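Local coordinates for lipolytic protein G-D-S-L family (PDB 4RW0) that probably hydrolyses ester bonds of lipids or other acylated substrates, at residues Ser12-Tyr17 / Phe38-Glu43. Residues are numbered along the deposited sequence; the frame is centred on the assembly and turned at random.
Sequences SITRGY and FTNYGE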
loop_
_atom_site.group_PDB
_atom_site.type_symbol
_atom_site.label_atom_id
_atom_site.label_comp_id
_atom_site.label_asym_id
_atom_site.label_seq_id
_atom_site.Cartn_x
_atom_site.Cartn_y
_atom_site.Cartn_z
ATOM N N SER A 12 -6.622 -5.675 2.582
ATOM C CA SER A 12 -7.410 -5.119 3.704
ATOM C C SER A 12 -6.706 -4.005 4.442
ATOM O O SER A 12 -7.343 -3.173 5.051
ATOM C CB SER A 12 -7.801 -6.259 4.615
ATOM O OG SER A 12 -6.581 -6.740 5.095
ATOM N N ILE A 13 -5.389 -3.906 4.294
ATOM C CA ILE A 13 -4.618 -2.872 4.977
ATOM C C ILE A 13 -4.679 -1.575 4.173
ATOM O O ILE A 13 -4.472 -0.495 4.695
ATOM C CB ILE A 13 -3.160 -3.354 5.226
ATOM C CG1 ILE A 13 -3.156 -4.483 6.258
ATOM C CG2 ILE A 13 -2.274 -2.238 5.741
ATOM C CD1 ILE A 13 -1.816 -5.163 6.442
ATOM N N THR A 14 -4.972 -1.654 2.885
ATOM C CA THR A 14 -5.322 -0.477 2.143
ATOM C C THR A 14 -6.853 -0.138 2.298
ATOM O O THR A 14 -7.258 1.038 2.330
ATOM C CB THR A 14 -4.968 -0.700 0.665
ATOM O OG1 THR A 14 -3.540 -0.721 0.550
ATOM C CG2 THR A 14 -5.569 0.362 -0.231
ATOM N N ARG A 15 -7.692 -1.156 2.325
ATOM C CA ARG A 15 -9.172 -0.944 2.475
ATOM C C ARG A 15 -9.450 -0.284 3.869
ATOM O O ARG A 15 -10.291 0.584 3.987
ATOM C CB ARG A 15 -9.914 -2.258 2.413
ATOM C CG ARG A 15 -11.341 -2.184 1.936
ATOM C CD ARG A 15 -12.291 -2.005 3.072
ATOM N NE ARG A 15 -12.421 -3.159 3.976
ATOM C CZ ARG A 15 -12.968 -3.053 5.198
ATOM N NH1 ARG A 15 -13.440 -1.894 5.657
ATOM N NH2 ARG A 15 -13.022 -4.088 6.008
ATOM N N GLY A 16 -8.701 -0.658 4.885
ATOM C CA GLY A 16 -8.924 -0.165 6.257
ATOM C C GLY A 16 -9.691 -1.080 7.217
ATOM O O GLY A 16 -10.570 -0.633 7.933
ATOM N N TYR A 17 -9.362 -2.362 7.190
ATOM C CA TYR A 17 -9.910 -3.326 8.055
ATOM C C TYR A 17 -9.151 -3.149 9.372
ATOM O O TYR A 17 -7.867 -3.162 9.386
ATOM C CB TYR A 17 -9.677 -4.751 7.516
ATOM C CG TYR A 17 -10.223 -5.875 8.376
ATOM C CD1 TYR A 17 -11.515 -6.349 8.197
ATOM C CD2 TYR A 17 -9.444 -6.465 9.343
ATOM C CE1 TYR A 17 -12.007 -7.383 8.980
ATOM C CE2 TYR A 17 -9.930 -7.486 10.153
ATOM C CZ TYR A 17 -11.205 -7.934 9.951
ATOM O OH TYR A 17 -11.702 -8.918 10.736
ATOM N N PHE A 38 -9.351 10.671 -3.364
ATOM C CA PHE A 38 -8.831 9.298 -3.270
ATOM C C PHE A 38 -10.040 8.369 -3.508
ATOM O O PHE A 38 -11.106 8.537 -2.890
ATOM C CB PHE A 38 -8.221 8.982 -1.907
ATOM C CG PHE A 38 -6.950 9.755 -1.593
ATOM C CD1 PHE A 38 -7.028 11.092 -1.220
ATOM C CD2 PHE A 38 -5.727 9.170 -1.694
ATOM C CE1 PHE A 38 -5.891 11.809 -0.915
ATOM C CE2 PHE A 38 -4.587 9.880 -1.412
ATOM C CZ PHE A 38 -4.667 11.191 -0.996
ATOM N N THR A 39 -9.863 7.368 -4.374
ATOM C CA THR A 39 -10.811 6.285 -4.489
ATOM C C THR A 39 -10.149 4.996 -4.051
ATOM O O THR A 39 -9.081 4.614 -4.553
ATOM C CB THR A 39 -11.362 6.177 -5.921
ATOM O OG1 THR A 39 -11.848 7.433 -6.306
ATOM C CG2 THR A 39 -12.464 5.143 -5.980
ATOM N N ASN A 40 -10.789 4.290 -3.116
ATOM C CA ASN A 40 -10.247 3.069 -2.564
ATOM C C ASN A 40 -10.758 1.813 -3.264
ATOM O O ASN A 40 -11.883 1.491 -3.135
ATOM C CB ASN A 40 -10.579 2.986 -1.099
ATOM C CG ASN A 40 -9.602 2.143 -0.304
ATOM O OD1 ASN A 40 -9.066 1.142 -0.782
ATOM N ND2 ASN A 40 -9.399 2.540 1.002
ATOM N N TYR A 41 -9.887 1.116 -3.968
ATOM C CA TYR A 41 -10.182 -0.184 -4.615
ATOM C C TYR A 41 -9.634 -1.350 -3.829
ATOM O O TYR A 41 -9.578 -2.504 -4.281
ATOM C CB TYR A 41 -9.633 -0.171 -6.052
ATOM C CG TYR A 41 -10.355 0.666 -7.013
ATOM C CD1 TYR A 41 -10.175 2.025 -7.051
ATOM C CD2 TYR A 41 -11.232 0.098 -7.959
ATOM C CE1 TYR A 41 -10.865 2.814 -7.949
ATOM C CE2 TYR A 41 -11.937 0.891 -8.892
ATOM C CZ TYR A 41 -11.735 2.236 -8.888
ATOM O OH TYR A 41 -12.407 3.096 -9.687
ATOM N N GLY A 42 -9.237 -1.094 -2.574
ATOM C CA GLY A 42 -8.696 -2.113 -1.772
ATOM C C GLY A 42 -9.708 -3.212 -1.552
ATOM O O GLY A 42 -10.912 -2.951 -1.411
ATOM N N GLU A 43 -9.232 -4.418 -1.328
ATOM C CA GLU A 43 -10.156 -5.572 -1.209
ATOM C C GLU A 43 -9.613 -6.504 -0.147
ATOM O O GLU A 43 -8.481 -6.984 -0.213
ATOM C CB GLU A 43 -10.265 -6.301 -2.546
ATOM C CG GLU A 43 -11.087 -7.579 -2.512
ATOM C CD GLU A 43 -10.829 -8.454 -3.786
ATOM O OE1 GLU A 43 -10.742 -7.904 -4.920
ATOM O OE2 GLU A 43 -10.629 -9.689 -3.643
#
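At chi1 -154° the amide of Asn40 swings away from its own backbone N and carries from strand 36-40 toward helix 12-15, where Thr14 turns its methyl CG2 to meet it. The amide nitrogen does the gripping: Asn40 ND2 donates to the backbone Thr14 O over 2.9 Å, a fairly straight bond (163° at the hydrogen). The acceptor lies almost in the plane of the amide, whereas ND2 sits 31° out of the carbonyl plane of Thr14. ND2 also bonds to Glu27 of helix 25-32, so three parts of the fold share one side chain. On the amide's other branch, Asn40 OD1 accepts from the backbone Gly42 N at 2.9 Å, closing an Asx turn. With both ends engaged, the amide can hardly rotate. Thr14 CG2 packs against Asn40 OD1 at 3.6 Å. Here the backbones come close, with Arg15 CA and Gly42 CA only 4.4 Å apart, and a beta carbon on Gly42 would run into Arg15 N. Arg15 lays its aliphatic start over the turn, CG 3.5 Å from Gly42 O, then bends so that its guanidinium reaches a salt bridge with Asp44. With an alanine here instead of Asn40, Thr14 O and Glu27 would probably both lose this donor, and the Asx turn at Gly42 its acceptor. Ser12, at the start of helix 12-15, is the serine of the family's GDS(L) motif, here Gly10-Asp11-Ser12-Ile13, and by family the probable nucleophile; it bonds through OG to His165. The contact thus ties the helix carrying the probable nucleophile, after strand 4-10, to the loop leaving the neighbouring parallel strand, a layout consistent with the active site of SGNH hydrolases.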